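Local coordinates for UPF0270 protein PA3463 (Pseudomonas aeruginosa, PDB 1Y0N), which is of unknown function, a small single-chain member of the uncharacterised UPF0270 family, at residues V53-P58 with S69-E74. Sequence-based numbering, arbitrary orientation.
Sequences VILFDP and SEVPAE
Val71 overlaps Val53 and Leu55 of strand 52-56 with its two methyls. Its CG2 meets CG2 of Val53 at 4.0 Å, methyl to methyl, the two valines at a slant. Its CG1 comes within 4.4 Å of CD1 of Leu55, a looser touch, with CG2 only slightly farther from that CD1. A chi1 of -174° puts CG1 anti to the backbone N and leaves CG2 to face Val53. The two methyls are set obliquely to the strand. The forked end of Leu55 faces Val71 CG1, with CD2 at 4.5 Å nearly level with CD1.

The contact is wholly apolar, with no hydrogen bond between 53-58 and 69-74. The backbones stay well apart, with 8.8 Å between CA of Val53 and CA of Val71. Strand 52-56 is the middle strand of a three-stranded antiparallel sheet, between 3-4 and 63-67. Alternation along it sends Val53 and Leu55 to the face met by the loop, and Ile54 to the other, where it packs on Leu15 and Leu18 of helix 12-24. The loop after strand 63-67 thus lays Val71 over the sheet face turned away from that helix. Met66 of strand 63-67 also touches Val71 and Leu55, and Leu4 of strand 3-4 touches Val53 and Leu55. A glycerol, probably from the crystallisation liquor, sits beside the Val53 side chain and hydrogen-bonds to N of Ile54.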
loop_
_atom_site.group_PDB
_atom_site.type_symbol
_atom_site.label_atom_id
_atom_site.label_comp_id
_atom_site.label_asym_id
_atom_site.label_seq_id
_atom_site.Cartn_x
_atom_site.Cartn_y
_atom_site.Cartn_z
ATOM N N VAL A 53 -0.787 -3.631 -2.637
ATOM C CA VAL A 53 -0.058 -2.820 -3.575
ATOM C C VAL A 53 -0.219 -1.353 -3.149
ATOM O O VAL A 53 -1.011 -1.030 -2.211
ATOM C CB VAL A 53 -0.586 -3.000 -5.065
ATOM C CG1 VAL A 53 -0.463 -4.491 -5.539
ATOM C CG2 VAL A 53 -2.057 -2.517 -5.168
ATOM N N ILE A 54 0.557 -0.485 -3.802
ATOM C CA ILE A 54 0.462 0.935 -3.546
ATOM C C ILE A 54 0.036 1.655 -4.809
ATOM O O ILE A 54 0.684 1.543 -5.818
ATOM C CB ILE A 54 1.787 1.508 -3.035
ATOM C CG1 ILE A 54 2.068 0.842 -1.661
ATOM C CG2 ILE A 54 1.662 3.060 -2.879
ATOM C CD1 ILE A 54 3.449 0.826 -1.309
ATOM N N LEU A 55 -1.054 2.381 -4.694
ATOM C CA LEU A 55 -1.562 3.221 -5.745
ATOM C C LEU A 55 -1.138 4.681 -5.561
ATOM O O LEU A 55 -1.240 5.250 -4.483
ATOM C CB LEU A 55 -3.092 3.143 -5.794
ATOM C CG LEU A 55 -3.748 1.871 -6.307
ATOM C CD1 LEU A 55 -5.228 2.200 -6.439
ATOM C CD2 LEU A 55 -3.194 1.369 -7.725
ATOM N N PHE A 56 -0.695 5.272 -6.643
ATOM C CA PHE A 56 -0.261 6.665 -6.636
ATOM C C PHE A 56 -1.038 7.516 -7.657
ATOM O O PHE A 56 -1.172 7.097 -8.787
ATOM C CB PHE A 56 1.214 6.747 -7.033
ATOM C CG PHE A 56 1.737 8.158 -7.070
ATOM C CD1 PHE A 56 1.836 8.920 -5.883
ATOM C CD2 PHE A 56 2.056 8.757 -8.278
ATOM C CE1 PHE A 56 2.334 10.245 -5.910
ATOM C CE2 PHE A 56 2.547 10.100 -8.301
ATOM C CZ PHE A 56 2.658 10.818 -7.101
ATOM N N ASP A 57 -1.525 8.684 -7.217
ATOM C CA ASP A 57 -2.276 9.632 -8.047
ATOM C C ASP A 57 -1.373 10.810 -8.427
ATOM O O ASP A 57 -1.027 11.596 -7.580
ATOM C CB ASP A 57 -3.450 10.194 -7.250
ATOM C CG ASP A 57 -4.395 11.094 -8.100
ATOM O OD1 ASP A 57 -4.189 11.212 -9.347
ATOM O OD2 ASP A 57 -5.359 11.655 -7.513
ATOM N N PRO A 58 -0.970 10.898 -9.698
ATOM C CA PRO A 58 -0.210 11.996 -10.344
ATOM C C PRO A 58 -0.569 13.392 -9.831
ATOM O O PRO A 58 0.319 14.148 -9.407
ATOM C CB PRO A 58 -0.612 11.847 -11.805
ATOM C CG PRO A 58 -0.751 10.378 -11.978
ATOM C CD PRO A 58 -1.227 9.807 -10.654
ATOM N N SER A 69 -6.965 -7.306 -4.135
ATOM C CA SER A 69 -8.352 -7.776 -4.287
ATOM C C SER A 69 -9.394 -6.651 -4.321
ATOM O O SER A 69 -10.472 -6.811 -4.885
ATOM C CB SER A 69 -8.688 -8.792 -3.214
ATOM O OG SER A 69 -8.848 -8.179 -1.928
ATOM N N GLU A 70 -9.058 -5.493 -3.751
ATOM C CA GLU A 70 -9.938 -4.309 -3.783
ATOM C C GLU A 70 -9.680 -3.309 -4.924
ATOM O O GLU A 70 -10.409 -2.308 -5.108
ATOM C CB GLU A 70 -9.920 -3.677 -2.374
ATOM C CG GLU A 70 -10.317 -4.823 -1.376
ATOM C CD GLU A 70 -10.519 -4.326 0.033
ATOM O OE1 GLU A 70 -10.048 -3.201 0.214
ATOM O OE2 GLU A 70 -11.141 -5.047 0.913
ATOM N N VAL A 71 -8.651 -3.601 -5.701
ATOM C CA VAL A 71 -8.268 -2.780 -6.816
ATOM C C VAL A 71 -8.987 -3.244 -8.114
ATOM O O VAL A 71 -8.964 -4.433 -8.443
ATOM C CB VAL A 71 -6.719 -2.735 -6.994
ATOM C CG1 VAL A 71 -6.339 -1.769 -8.042
ATOM C CG2 VAL A 71 -6.017 -2.315 -5.676
ATOM N N PRO A 72 -9.659 -2.283 -8.829
ATOM C CA PRO A 72 -10.200 -2.574 -10.142
ATOM C C PRO A 72 -9.173 -3.109 -11.106
ATOM O O PRO A 72 -8.041 -2.616 -11.129
ATOM C CB PRO A 72 -10.679 -1.187 -10.656
ATOM C CG PRO A 72 -11.074 -0.436 -9.382
ATOM C CD PRO A 72 -10.045 -0.918 -8.346
ATOM N N ALA A 73 -9.594 -4.028 -11.989
ATOM C CA ALA A 73 -8.625 -4.654 -12.897
ATOM C C ALA A 73 -7.894 -3.611 -13.735
ATOM O O ALA A 73 -6.714 -3.773 -14.030
ATOM C CB ALA A 73 -9.294 -5.744 -13.802
ATOM N N GLU A 74 -8.628 -2.570 -14.147
ATOM C CA GLU A 74 -8.086 -1.476 -14.945
ATOM C C GLU A 74 -6.842 -0.826 -14.294
ATOM O O GLU A 74 -5.936 -0.437 -14.976
ATOM C CB GLU A 74 -9.191 -0.425 -15.155
ATOM C CG GLU A 74 -8.881 0.618 -16.263
ATOM C CD GLU A 74 -8.584 -0.042 -17.616
ATOM O OE1 GLU A 74 -9.339 -0.953 -18.032
ATOM O OE2 GLU A 74 -7.585 0.330 -18.249
#